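Long-range contacts in polyketide synthase/nonribosomal peptide synthetase hybrid RzxB (Pseudomonas fluorescens, PDB 5IL6), which probably dehydrates beta-hydroxyacyl intermediates as a double-hotdog dehydratase domain during assembly of the polyketide rhizoxin: residues P15-N20 and L27-R32; A55-I60 and L83-P88; I113-Y118 and L126-R131; G77-D82 and L234-L239. All coordinates share one frame; numbering follows the deposited sequence.

Contact 1 (P15-N20 and L27-R32); sequences PLLHRN and LRYLSR
Arg19 and Leu30 face each other as an antiparallel hydrogen-bonded pair, and Asn20 with Tyr29 follows as a non-hydrogen-bonded pair, which makes strands 19-20 and 27-32 the two arms of a beta hairpin. The bond from Leu30 N to Arg19 O measures 2.8 Å; the return bond, Arg19 N to Leu30 O at 2.9 Å, is more bent, with 132° at the hydrogen. Towards Leu16 a side chain takes over from this ladder. Ser31 OG donates to Leu16 O at 2.9 Å, from above the carbonyl plane, and accepts from His18 N at 3.0 Å, so one buried hydroxyl ties down two peptide groups. Ser31 CB lies over one face of the imidazole, 3.6 Å from the centroid of the His18 ring, a CH-pi contact. The ring turns there because His18 CG lies anti to the carbonyl carbon (chi1 -62°), and a weak bond from NE2 to Pro15 O adds to its fixing. Leu17 straddles the root of the tyrosine, with CD1 3.6 Å from Tyr29 CB and CD2 3.8 Å from Tyr29 CD2. Asn20 ND2 approaches Tyr29 CE2, the amide turned 42° to the ring, while Asn20 OD1 is hydrogen-bonded to Ser22 OG. Arg32 has a salt bridge to Glu98; the Arg19 side chain is poorly ordered, so the 4.3 Å approach of its NH1 to the like-charged Arg32 NH1 is uncertain. The hairpin sits beside helix 53-67, where Leu16 and Leu17 meet Val58, Met59 and Ala63, while strand 27-32 pairs on with strand 98-105.

Contact 2 (A55-I60 and L83-P88); sequences AMIVMI and LSWRQP
Met56, Ile57 and Ile60 of the central hotdog helix, 53-67, pack on Leu83 and Trp85 of strand 77-85, part of the antiparallel sheet that wraps round it. The local axes of helix 55-60 and strand 83-85 approach to 10.7 Å with their directions 138° apart, a separation filled by side chains alone: no hydrogen bond crosses. Met56, extended beyond CG, brings SD to the edge of the indole, 3.9 Å from Trp85 CD1 and 82° off the normal of the five-membered ring, a Met-aromatic contact. Further round the same ring, Ile57 CD1 touches Trp85 CZ2 at 3.6 Å near the ring plane. The indole reaches the helix because its CG stands anti to the carbonyl carbon (chi1 -72°), and NE1 gives a weak hydrogen bond to Gly53 O. With an alanine here, the Met56 sulfur and the Ile57 methyl would probably lose their shared aromatic edge, and Gly53 O its indole donor. Leu83 serves both sides of the interface. Its CD1 lies 3.8 Å from Ile57 CG1 and 3.9 Å from Ile60 CD1, while its CD2 sits 3.3 Å above the plane of the Trp85 ring, over the centre.

Contact 3 (I113-Y118 and L126-R131); sequences IGIYAY and LHCQAR
Ile115 O accepts two amides at once, from His127 N at 2.7 Å and from Cys128 N at 3.1 Å, because one residue on strand 113-118 faces two on strand 126-131. This is a classic beta bulge, and its mark on the backbone is the psi of -31° at His127. His127 N lies in the carbonyl plane of Ile115, whereas Cys128 N is tilted from it. Regular pairing resumes at once, Ile115 N giving a 2.7 Å bond to Cys128 O, nearly straight at 166°. The strands form a beta hairpin in the hotdog sheet. Ile113, Ile115 and Cys128 lie on its face towards helix 53-67, touching Ile60 and Met56, and Ile115 CB meets Cys128 CB at 4.0 Å. On the other face Leu126 leans across to the partner strand: with CG anti to its amide nitrogen (chi1 -178°), CD1 comes 3.5 Å from Ile115 O. The shifted register sends the His127 ring alongside Ala117, whose N lies at the ring edge 3.7 Å from His127 CD2 and whose CB is 3.8 Å from His127 NE2. ND1 is bonded to Gln87 O, and Phe89 meets the ring edge-to-face. Replacing this histidine by a serine would probably leave Gln87 O without its imidazole donor and uncover the Ala117 methyl. At the far end Ile113 N bonds Ala130 O at 2.9 Å.

Contact 4 (G77-D82 and L234-L239); sequences GLVISD and LGQCVL
Val79 lies side by side with Val238, their CG2 methyls 4.1 Å apart, and on the same face its CG1 comes 4.2 Å from Gln236 NE2. Val79 and Val238 are a non-hydrogen-bonded pair of the antiparallel strands 77-81 and 236-239, whose local axes approach to 4.6 Å. The hydrogen-bonded pairs on either side of it are Leu78 with Leu239 and Ile80 with Cys237. Leu239 N to Leu78 O is 2.9 Å and almost straight (171°), Cys237 N to Ile80 O is 2.8 Å, and both donors lie in the carbonyl plane; Leu78 N to Leu239 O stretches to 3.3 Å, close to the end of the pairing. Leu78, Ile80, Cys237 and Leu239 share the opposite face, where Ile80 CB is 4.3 Å from Cys237 CB and Ile80 also reaches Ile60 of helix 53-67. The chains turn corners at Asp82 and Gly235. Asp82 has a left-handed backbone (phi 51°), and its N bonds Gly235 O at 3.0 Å from well above the carbonyl plane. Its carboxylate faces Arg131, a probable salt bridge modelled doubtfully short. Gln236 extends beyond CG beside Val79, and its NE2 gives a weak bond to a water that also lies next to Ser81 OG. The segments come from the two sequence-family regions, both of the hotdog clan, so this seam is consistent with the join between the halves of a double hotdog. With five main-chain bonds and apolar valine, isoleucine and cysteine contacts, the join probably depends more on backbone register than on any polar side chain.

How the contacts relate
Contact 2 is nearest the middle of the chain, wholly buried and free of hydrogen bonds across it; contacts 3 and 4 are largely buried strand pairs governed by main-chain bonds, and contact 1, about 18 Å from the chain centre, is a partly exposed edge with charged arginines. Strand 77-85 links three of them: it supplies segments to contacts 2 and 4 and neighbours strand 124-135 of contact 3. Contacts 2 and 3 meet through Arg86 N and His127 O, 2.9 Å apart, while Ala130 CB packs 3.8 Å from Ile80 CG2 between contacts 3 and 4. Helix 53-67 supplies one side of contact 2 and packs against side chains of contacts 1, 3 and 4.

Contact 1 (P15-N20 and L27-R32)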
loop_
_atom_site.group_PDB
_atom_site.type_symbol
_atom_site.label_atom_id
_atom_site.label_comp_id
_atom_site.label_asym_id
_atom_site.label_seq_id
_atom_site.Cartn_x
_atom_site.Cartn_y
_atom_site.Cartn_z
ATOM N N PRO A 15 -5.097 9.077 10.959
ATOM C CA PRO A 15 -3.792 8.698 11.531
ATOM C C PRO A 15 -2.612 8.967 10.612
ATOM O O PRO A 15 -1.497 9.194 11.103
ATOM C CB PRO A 15 -3.957 7.200 11.814
ATOM C CG PRO A 15 -5.419 6.993 11.971
ATOM C CD PRO A 15 -6.108 8.017 11.120
ATOM N N LEU A 16 -2.816 8.951 9.294
ATOM C CA LEU A 16 -1.749 9.198 8.333
ATOM C C LEU A 16 -1.903 10.516 7.587
ATOM O O LEU A 16 -1.087 10.812 6.705
ATOM C CB LEU A 16 -1.678 8.055 7.312
ATOM C CG LEU A 16 -1.166 6.693 7.789
ATOM C CD1 LEU A 16 -1.173 5.710 6.628
ATOM C CD2 LEU A 16 0.224 6.796 8.398
ATOM N N LEU A 17 -2.914 11.316 7.915
ATOM C CA LEU A 17 -3.138 12.616 7.276
ATOM C C LEU A 17 -3.484 13.569 8.417
ATOM O O LEU A 17 -4.644 13.683 8.818
ATOM C CB LEU A 17 -4.238 12.547 6.225
ATOM C CG LEU A 17 -4.294 13.722 5.251
ATOM C CD1 LEU A 17 -3.239 13.548 4.172
ATOM C CD2 LEU A 17 -5.678 13.848 4.641
ATOM N N HIS A 18 -2.461 14.237 8.947
ATOM C CA HIS A 18 -2.594 14.908 10.235
ATOM C C HIS A 18 -3.333 16.235 10.130
ATOM O O HIS A 18 -4.239 16.504 10.927
ATOM C CB HIS A 18 -1.211 15.120 10.853
ATOM C CG HIS A 18 -0.482 13.844 11.145
ATOM N ND1 HIS A 18 0.853 13.809 11.484
ATOM C CD2 HIS A 18 -0.908 12.558 11.159
ATOM C CE1 HIS A 18 1.219 12.557 11.691
ATOM N NE2 HIS A 18 0.170 11.779 11.500
ATOM N N ARG A 19 -2.958 17.085 9.176
ATOM C CA ARG A 19 -3.394 18.474 9.199
ATOM C C ARG A 19 -3.713 18.976 7.799
ATOM O O ARG A 19 -3.061 18.610 6.819
ATOM C CB ARG A 19 -2.325 19.362 9.844
ATOM C CG ARG A 19 -2.198 19.152 11.346
ATOM C CD ARG A 19 -0.751 19.163 11.808
ATOM N NE ARG A 19 -0.644 18.810 13.227
ATOM C CZ ARG A 19 -0.017 17.740 13.714
ATOM N NH1 ARG A 19 0.603 16.879 12.915
ATOM N NH2 ARG A 19 0.001 17.535 15.025
ATOM N N ASN A 20 -4.731 19.831 7.732
ATOM C CA ASN A 20 -5.131 20.510 6.506
ATOM C C ASN A 20 -4.402 21.848 6.430
ATOM O O ASN A 20 -4.596 22.711 7.294
ATOM C CB ASN A 20 -6.648 20.717 6.499
ATOM C CG ASN A 20 -7.175 21.217 5.167
ATOM O OD1 ASN A 20 -6.472 21.889 4.415
ATOM N ND2 ASN A 20 -8.433 20.898 4.879
ATOM N N LEU A 27 -5.514 22.812 -2.481
ATOM C CA LEU A 27 -5.683 21.912 -1.349
ATOM C C LEU A 27 -4.369 21.208 -1.036
ATOM O O LEU A 27 -3.647 20.770 -1.937
ATOM C CB LEU A 27 -6.777 20.888 -1.644
ATOM C CG LEU A 27 -8.177 21.472 -1.847
ATOM C CD1 LEU A 27 -9.168 20.371 -2.171
ATOM C CD2 LEU A 27 -8.638 22.273 -0.629
ATOM N N ARG A 28 -4.049 21.121 0.253
ATOM C CA ARG A 28 -2.773 20.567 0.676
ATOM C C ARG A 28 -2.895 20.069 2.107
ATOM O O ARG A 28 -3.633 20.638 2.916
ATOM C CB ARG A 28 -1.664 21.612 0.557
ATOM C CG ARG A 28 -0.263 21.092 0.820
ATOM C CD ARG A 28 0.763 22.155 0.478
ATOM N NE ARG A 28 0.384 23.440 1.067
ATOM C CZ ARG A 28 1.085 24.115 1.973
ATOM N NH1 ARG A 28 2.251 23.666 2.421
ATOM N NH2 ARG A 28 0.614 25.268 2.427
ATOM N N TYR A 29 -2.136 19.019 2.413
ATOM C CA TYR A 29 -2.197 18.357 3.707
ATOM C C TYR A 29 -0.782 18.067 4.187
ATOM O O TYR A 29 0.152 17.957 3.389
ATOM C CB TYR A 29 -3.017 17.062 3.621
ATOM C CG TYR A 29 -4.358 17.263 2.956
ATOM C CD1 TYR A 29 -4.481 17.216 1.572
ATOM C CD2 TYR A 29 -5.495 17.519 3.705
ATOM C CE1 TYR A 29 -5.700 17.411 0.956
ATOM C CE2 TYR A 29 -6.722 17.716 3.097
ATOM C CZ TYR A 29 -6.816 17.661 1.721
ATOM O OH TYR A 29 -8.030 17.854 1.103
ATOM N N LEU A 30 -0.634 17.955 5.504
ATOM C CA LEU A 30 0.674 17.795 6.120
ATOM C C LEU A 30 0.579 16.787 7.254
ATOM O O LEU A 30 -0.302 16.895 8.113
ATOM C CB LEU A 30 1.198 19.140 6.641
ATOM C CG LEU A 30 2.410 19.125 7.576
ATOM C CD1 LEU A 30 3.583 18.377 6.959
ATOM C CD2 LEU A 30 2.810 20.554 7.919
ATOM N N SER A 31 1.472 15.802 7.237
ATOM C CA SER A 31 1.675 14.896 8.357
ATOM C C SER A 31 3.132 14.973 8.792
ATOM O O SER A 31 4.037 15.018 7.953
ATOM C CB SER A 31 1.311 13.455 7.987
ATOM O OG SER A 31 0.025 13.394 7.398
ATOM N N ARG A 32 3.352 15.008 10.104
ATOM C CA ARG A 32 4.695 15.027 10.671
ATOM C C ARG A 32 4.894 13.750 11.470
ATOM O O ARG A 32 4.163 13.496 12.434
ATOM C CB ARG A 32 4.915 16.256 11.555
ATOM C CG ARG A 32 6.342 16.362 12.085
ATOM C CD ARG A 32 6.613 17.686 12.785
ATOM N NE ARG A 32 6.316 18.836 11.929
ATOM C CZ ARG A 32 5.194 19.550 11.972
ATOM N NH1 ARG A 32 4.231 19.252 12.836
ATOM N NH2 ARG A 32 5.032 20.576 11.146
#

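Contact 2 (A55-I60 and L83-P88)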
loop_
_atom_site.group_PDB
_atom_site.type_symbol
_atom_site.label_atom_id
_atom_site.label_comp_id
_atom_site.label_asym_id
_atom_site.label_seq_id
_atom_site.Cartn_x
_atom_site.Cartn_y
_atom_site.Cartn_z
ATOM N N ALA A 55 1.461 2.846 2.828
ATOM C CA ALA A 55 1.002 3.961 3.649
ATOM C C ALA A 55 0.680 5.181 2.799
ATOM O O ALA A 55 -0.224 5.952 3.137
ATOM C CB ALA A 55 2.055 4.305 4.700
ATOM N N MET A 56 1.404 5.377 1.696
ATOM C CA MET A 56 1.116 6.520 0.841
ATOM C C MET A 56 -0.208 6.340 0.109
ATOM O O MET A 56 -0.922 7.319 -0.126
ATOM C CB MET A 56 2.259 6.731 -0.145
ATOM C CG MET A 56 3.566 7.082 0.544
ATOM S SD MET A 56 4.880 7.545 -0.592
ATOM C CE MET A 56 6.313 7.283 0.449
ATOM N N ILE A 57 -0.568 5.101 -0.230
ATOM C CA ILE A 57 -1.886 4.840 -0.804
ATOM C C ILE A 57 -2.975 5.221 0.190
ATOM O O ILE A 57 -3.978 5.849 -0.167
ATOM C CB ILE A 57 -2.002 3.366 -1.231
ATOM C CG1 ILE A 57 -1.118 3.099 -2.453
ATOM C CG2 ILE A 57 -3.458 2.991 -1.516
ATOM C CD1 ILE A 57 -0.997 1.634 -2.822
ATOM N N VAL A 58 -2.799 4.827 1.451
ATOM C CA VAL A 58 -3.783 5.158 2.478
ATOM C C VAL A 58 -3.875 6.667 2.654
ATOM O O VAL A 58 -4.960 7.218 2.875
ATOM C CB VAL A 58 -3.425 4.452 3.800
ATOM C CG1 VAL A 58 -4.325 4.934 4.934
ATOM C CG2 VAL A 58 -3.528 2.942 3.635
ATOM N N MET A 59 -2.740 7.358 2.570
ATOM C CA MET A 59 -2.755 8.810 2.701
ATOM C C MET A 59 -3.552 9.454 1.577
ATOM O O MET A 59 -4.290 10.420 1.803
ATOM C CB MET A 59 -1.322 9.328 2.723
ATOM C CG MET A 59 -1.181 10.816 3.008
ATOM S SD MET A 59 0.539 11.366 3.042
ATOM C CE MET A 59 1.337 9.971 3.835
ATOM N N ILE A 60 -3.416 8.937 0.356
ATOM C CA ILE A 60 -4.203 9.452 -0.760
ATOM C C ILE A 60 -5.684 9.200 -0.519
ATOM O O ILE A 60 -6.524 10.078 -0.749
ATOM C CB ILE A 60 -3.731 8.818 -2.082
ATOM C CG1 ILE A 60 -2.285 9.232 -2.370
ATOM C CG2 ILE A 60 -4.646 9.232 -3.234
ATOM C CD1 ILE A 60 -1.653 8.509 -3.545
ATOM N N LEU A 83 -0.358 5.287 -10.294
ATOM C CA LEU A 83 0.467 5.695 -9.170
ATOM C C LEU A 83 1.897 5.238 -9.404
ATOM O O LEU A 83 2.137 4.151 -9.935
ATOM C CB LEU A 83 -0.076 5.110 -7.866
ATOM C CG LEU A 83 0.687 5.390 -6.566
ATOM C CD1 LEU A 83 -0.280 5.333 -5.398
ATOM C CD2 LEU A 83 1.829 4.403 -6.334
ATOM N N SER A 84 2.845 6.082 -9.019
ATOM C CA SER A 84 4.253 5.728 -9.053
ATOM C C SER A 84 4.898 6.129 -7.737
ATOM O O SER A 84 4.645 7.219 -7.219
ATOM C CB SER A 84 4.973 6.412 -10.222
ATOM O OG SER A 84 4.620 7.779 -10.297
ATOM N N TRP A 85 5.717 5.233 -7.198
ATOM C CA TRP A 85 6.559 5.530 -6.050
ATOM C C TRP A 85 7.932 5.931 -6.559
ATOM O O TRP A 85 8.510 5.241 -7.405
ATOM C CB TRP A 85 6.690 4.326 -5.116
ATOM C CG TRP A 85 5.469 3.996 -4.320
ATOM C CD1 TRP A 85 5.065 4.587 -3.160
ATOM C CD2 TRP A 85 4.506 2.976 -4.609
ATOM N NE1 TRP A 85 3.905 4.003 -2.711
ATOM C CE2 TRP A 85 3.541 3.010 -3.583
ATOM C CE3 TRP A 85 4.365 2.038 -5.637
ATOM C CZ2 TRP A 85 2.448 2.147 -3.557
ATOM C CZ3 TRP A 85 3.279 1.182 -5.609
ATOM C CH2 TRP A 85 2.336 1.242 -4.576
ATOM N N ARG A 86 8.445 7.048 -6.058
ATOM C CA ARG A 86 9.773 7.493 -6.442
ATOM C C ARG A 86 10.755 7.136 -5.333
ATOM O O ARG A 86 11.092 5.962 -5.151
ATOM C CB ARG A 86 9.768 8.995 -6.737
ATOM C CG ARG A 86 8.718 9.421 -7.737
ATOM C CD ARG A 86 9.160 9.166 -9.160
ATOM N NE ARG A 86 8.122 9.571 -10.110
ATOM C CZ ARG A 86 7.624 8.814 -11.086
ATOM N NH1 ARG A 86 8.071 7.581 -11.297
ATOM N NH2 ARG A 86 6.677 9.308 -11.875
ATOM N N GLN A 87 11.202 8.129 -4.583
ATOM C CA GLN A 87 12.178 7.874 -3.541
ATOM C C GLN A 87 11.472 7.398 -2.276
ATOM O O GLN A 87 10.347 7.813 -1.998
ATOM C CB GLN A 87 12.969 9.141 -3.234
ATOM C CG GLN A 87 13.066 10.102 -4.397
ATOM C CD GLN A 87 14.231 11.054 -4.263
ATOM O OE1 GLN A 87 14.587 11.474 -3.163
ATOM N NE2 GLN A 87 14.839 11.395 -5.391
ATOM N N PRO A 88 12.104 6.538 -1.487
ATOM C CA PRO A 88 11.523 6.186 -0.192
ATOM C C PRO A 88 11.598 7.375 0.752
ATOM O O PRO A 88 12.471 8.239 0.630
ATOM C CB PRO A 88 12.402 5.024 0.294
ATOM C CG PRO A 88 13.266 4.653 -0.887
ATOM C CD PRO A 88 13.420 5.913 -1.663
#

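Contact 3 (I113-Y118 and L126-R131)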
loop_
_atom_site.group_PDB
_atom_site.type_symbol
_atom_site.label_atom_id
_atom_site.label_comp_id
_atom_site.label_asym_id
_atom_site.label_seq_id
_atom_site.Cartn_x
_atom_site.Cartn_y
_atom_site.Cartn_z
ATOM N N ILE A 113 -2.610 13.989 -7.506
ATOM C CA ILE A 113 -1.987 13.981 -6.189
ATOM C C ILE A 113 -0.473 13.920 -6.332
ATOM O O ILE A 113 0.057 13.190 -7.178
ATOM C CB ILE A 113 -2.484 12.799 -5.333
ATOM C CG1 ILE A 113 -3.997 12.887 -5.145
ATOM C CG2 ILE A 113 -1.766 12.781 -3.986
ATOM C CD1 ILE A 113 -4.775 12.039 -6.128
ATOM N N GLY A 114 0.212 14.675 -5.492
ATOM C CA GLY A 114 1.647 14.519 -5.316
ATOM C C GLY A 114 1.992 14.530 -3.844
ATOM O O GLY A 114 1.449 15.319 -3.073
ATOM N N ILE A 115 2.895 13.632 -3.459
ATOM C CA ILE A 115 3.380 13.526 -2.086
ATOM C C ILE A 115 4.872 13.817 -2.104
ATOM O O ILE A 115 5.618 13.194 -2.869
ATOM C CB ILE A 115 3.099 12.137 -1.485
ATOM C CG1 ILE A 115 1.593 11.858 -1.475
ATOM C CG2 ILE A 115 3.680 12.031 -0.072
ATOM C CD1 ILE A 115 1.219 10.454 -1.030
ATOM N N TYR A 116 5.311 14.750 -1.261
ATOM C CA TYR A 116 6.689 15.216 -1.331
ATOM C C TYR A 116 7.161 15.692 0.036
ATOM O O TYR A 116 6.373 15.887 0.965
ATOM C CB TYR A 116 6.829 16.337 -2.362
ATOM C CG TYR A 116 5.940 17.514 -2.067
ATOM C CD1 TYR A 116 6.363 18.524 -1.218
ATOM C CD2 TYR A 116 4.673 17.610 -2.624
ATOM C CE1 TYR A 116 5.555 19.604 -0.934
ATOM C CE2 TYR A 116 3.853 18.687 -2.346
ATOM C CZ TYR A 116 4.302 19.681 -1.498
ATOM O OH TYR A 116 3.511 20.764 -1.204
ATOM N N ALA A 117 8.474 15.891 0.130
ATOM C CA ALA A 117 9.136 16.351 1.342
ATOM C C ALA A 117 10.406 17.080 0.931
ATOM O O ALA A 117 10.856 16.975 -0.213
ATOM C CB ALA A 117 9.469 15.190 2.286
ATOM N N TYR A 118 10.974 17.840 1.863
ATOM C CA TYR A 118 12.148 18.649 1.569
ATOM C C TYR A 118 13.406 17.983 2.121
ATOM O O TYR A 118 13.387 17.403 3.208
ATOM C CB TYR A 118 11.988 20.047 2.165
ATOM C CG TYR A 118 10.951 20.864 1.433
ATOM C CD1 TYR A 118 11.259 21.519 0.250
ATOM C CD2 TYR A 118 9.653 20.957 1.915
ATOM C CE1 TYR A 118 10.306 22.256 -0.426
ATOM C CE2 TYR A 118 8.695 21.689 1.250
ATOM C CZ TYR A 118 9.024 22.338 0.080
ATOM O OH TYR A 118 8.070 23.069 -0.585
ATOM N N LEU A 126 9.900 14.667 -4.719
ATOM C CA LEU A 126 8.634 13.997 -4.985
ATOM C C LEU A 126 8.769 12.526 -4.610
ATOM O O LEU A 126 9.648 11.825 -5.123
ATOM C CB LEU A 126 8.243 14.158 -6.452
ATOM C CG LEU A 126 6.909 13.536 -6.878
ATOM C CD1 LEU A 126 5.743 14.247 -6.210
ATOM C CD2 LEU A 126 6.759 13.574 -8.391
ATOM N N HIS A 127 7.900 12.059 -3.715
ATOM C CA HIS A 127 7.942 10.681 -3.243
ATOM C C HIS A 127 6.879 9.798 -3.873
ATOM O O HIS A 127 7.113 8.599 -4.052
ATOM C CB HIS A 127 7.782 10.640 -1.719
ATOM C CG HIS A 127 8.981 11.135 -0.973
ATOM N ND1 HIS A 127 10.115 10.371 -0.799
ATOM C CD2 HIS A 127 9.225 12.317 -0.359
ATOM C CE1 HIS A 127 11.006 11.061 -0.107
ATOM N NE2 HIS A 127 10.492 12.244 0.171
ATOM N N CYS A 128 5.724 10.358 -4.217
ATOM C CA CYS A 128 4.637 9.582 -4.789
ATOM C C CYS A 128 3.767 10.505 -5.625
ATOM O O CYS A 128 3.552 11.665 -5.265
ATOM C CB CYS A 128 3.798 8.899 -3.699
ATOM S SG CYS A 128 2.459 7.846 -4.331
ATOM N N GLN A 129 3.277 9.979 -6.741
ATOM C CA GLN A 129 2.450 10.728 -7.672
ATOM C C GLN A 129 1.373 9.796 -8.200
ATOM O O GLN A 129 1.641 8.623 -8.467
ATOM C CB GLN A 129 3.300 11.293 -8.818
ATOM C CG GLN A 129 2.528 11.966 -9.940
ATOM C CD GLN A 129 3.363 12.103 -11.196
ATOM O OE1 GLN A 129 3.716 13.211 -11.605
ATOM N NE2 GLN A 129 3.690 10.973 -11.814
ATOM N N ALA A 130 0.153 10.309 -8.327
ATOM C CA ALA A 130 -0.947 9.498 -8.828
ATOM C C ALA A 130 -2.081 10.415 -9.255
ATOM O O ALA A 130 -2.060 11.624 -9.014
ATOM C CB ALA A 130 -1.428 8.497 -7.773
ATOM N N ARG A 131 -3.083 9.811 -9.887
ATOM C CA ARG A 131 -4.339 10.471 -10.200
ATOM C C ARG A 131 -5.469 9.637 -9.614
ATOM O O ARG A 131 -5.332 8.423 -9.435
ATOM C CB ARG A 131 -4.532 10.658 -11.717
ATOM C CG ARG A 131 -5.035 9.418 -12.436
ATOM C CD ARG A 131 -5.145 9.621 -13.933
ATOM N NE ARG A 131 -6.049 8.626 -14.511
ATOM C CZ ARG A 131 -5.688 7.651 -15.342
ATOM N NH1 ARG A 131 -4.426 7.517 -15.731
ATOM N NH2 ARG A 131 -6.601 6.804 -15.799
#

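Contact 4 (G77-D82 and L234-L239)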
loop_
_atom_site.group_PDB
_atom_site.type_symbol
_atom_site.label_atom_id
_atom_site.label_comp_id
_atom_site.label_asym_id
_atom_site.label_seq_id
_atom_site.Cartn_x
_atom_site.Cartn_y
_atom_site.Cartn_z
ATOM N N GLY A 77 -16.868 3.873 -5.542
ATOM C CA GLY A 77 -15.567 3.510 -5.014
ATOM C C GLY A 77 -14.528 4.581 -5.273
ATOM O O GLY A 77 -14.621 5.339 -6.241
ATOM N N LEU A 78 -13.546 4.650 -4.379
ATOM C CA LEU A 78 -12.405 5.535 -4.549
ATOM C C LEU A 78 -11.376 4.832 -5.425
ATOM O O LEU A 78 -10.898 3.744 -5.080
ATOM C CB LEU A 78 -11.812 5.890 -3.186
ATOM C CG LEU A 78 -11.220 7.283 -2.943
ATOM C CD1 LEU A 78 -12.039 8.399 -3.581
ATOM C CD2 LEU A 78 -11.121 7.507 -1.442
ATOM N N VAL A 79 -11.042 5.441 -6.560
ATOM C CA VAL A 79 -10.138 4.845 -7.535
ATOM C C VAL A 79 -8.881 5.699 -7.602
ATOM O O VAL A 79 -8.955 6.912 -7.835
ATOM C CB VAL A 79 -10.789 4.723 -8.922
ATOM C CG1 VAL A 79 -9.813 4.092 -9.915
ATOM C CG2 VAL A 79 -12.077 3.907 -8.842
ATOM N N ILE A 80 -7.734 5.066 -7.384
ATOM C CA ILE A 80 -6.428 5.683 -7.574
ATOM C C ILE A 80 -5.784 5.003 -8.772
ATOM O O ILE A 80 -5.772 3.770 -8.857
ATOM C CB ILE A 80 -5.556 5.553 -6.313
ATOM C CG1 ILE A 80 -6.233 6.257 -5.130
ATOM C CG2 ILE A 80 -4.161 6.122 -6.560
ATOM C CD1 ILE A 80 -5.607 5.941 -3.784
ATOM N N SER A 81 -5.268 5.801 -9.704
ATOM C CA SER A 81 -4.795 5.292 -10.982
ATOM C C SER A 81 -3.412 5.840 -11.298
ATOM O O SER A 81 -3.069 6.967 -10.928
ATOM C CB SER A 81 -5.759 5.664 -12.115
ATOM O OG SER A 81 -7.038 5.093 -11.908
ATOM N N ASP A 82 -2.626 5.022 -11.997
ATOM C CA ASP A 82 -1.313 5.419 -12.501
ATOM C C ASP A 82 -0.460 6.023 -11.391
ATOM O O ASP A 82 0.093 7.118 -11.513
ATOM C CB ASP A 82 -1.450 6.386 -13.674
ATOM C CG ASP A 82 -2.115 5.750 -14.872
ATOM O OD1 ASP A 82 -2.154 4.503 -14.936
ATOM O OD2 ASP A 82 -2.592 6.494 -15.753
ATOM N N LEU A 234 1.699 1.310 -9.698
ATOM C CA LEU A 234 0.417 0.653 -9.488
ATOM C C LEU A 234 -0.571 1.168 -10.522
ATOM O O LEU A 234 -0.830 2.373 -10.590
ATOM C CB LEU A 234 -0.102 0.904 -8.069
ATOM C CG LEU A 234 -1.472 0.321 -7.728
ATOM C CD1 LEU A 234 -1.586 -1.137 -8.139
ATOM C CD2 LEU A 234 -1.737 0.470 -6.241
ATOM N N GLY A 235 -1.118 0.251 -11.323
ATOM C CA GLY A 235 -2.070 0.645 -12.348
ATOM C C GLY A 235 -3.357 1.199 -11.766
ATOM O O GLY A 235 -3.848 2.248 -12.194
ATOM N N GLN A 236 -3.918 0.507 -10.777
ATOM C CA GLN A 236 -5.135 0.958 -10.118
ATOM C C GLN A 236 -5.194 0.414 -8.702
ATOM O O GLN A 236 -4.776 -0.717 -8.443
ATOM C CB GLN A 236 -6.397 0.484 -10.847
ATOM C CG GLN A 236 -6.618 1.027 -12.236
ATOM C CD GLN A 236 -7.913 0.510 -12.831
ATOM O OE1 GLN A 236 -8.035 -0.675 -13.140
ATOM N NE2 GLN A 236 -8.896 1.391 -12.972
ATOM N N CYS A 237 -5.729 1.227 -7.794
ATOM C CA CYS A 237 -6.131 0.774 -6.466
ATOM C C CYS A 237 -7.575 1.208 -6.273
ATOM O O CYS A 237 -7.864 2.408 -6.230
ATOM C CB CYS A 237 -5.243 1.349 -5.366
ATOM S SG CYS A 237 -5.715 0.769 -3.719
ATOM N N VAL A 238 -8.479 0.241 -6.167
ATOM C CA VAL A 238 -9.906 0.510 -6.026
ATOM C C VAL A 238 -10.323 0.127 -4.616
ATOM O O VAL A 238 -10.104 -1.011 -4.183
ATOM C CB VAL A 238 -10.735 -0.247 -7.072
ATOM C CG1 VAL A 238 -12.217 0.008 -6.849
ATOM C CG2 VAL A 238 -10.325 0.170 -8.479
ATOM N N LEU A 239 -10.912 1.078 -3.898
ATOM C CA LEU A 239 -11.424 0.849 -2.553
ATOM C C LEU A 239 -12.944 0.754 -2.634
ATOM O O LEU A 239 -13.630 1.768 -2.805
ATOM C CB LEU A 239 -10.983 1.964 -1.609
ATOM C CG LEU A 239 -11.406 1.823 -0.146
ATOM C CD1 LEU A 239 -10.778 0.589 0.489
ATOM C CD2 LEU A 239 -11.031 3.075 0.632
HETATM O O HOH W 1 -7.910 3.913 -13.923
#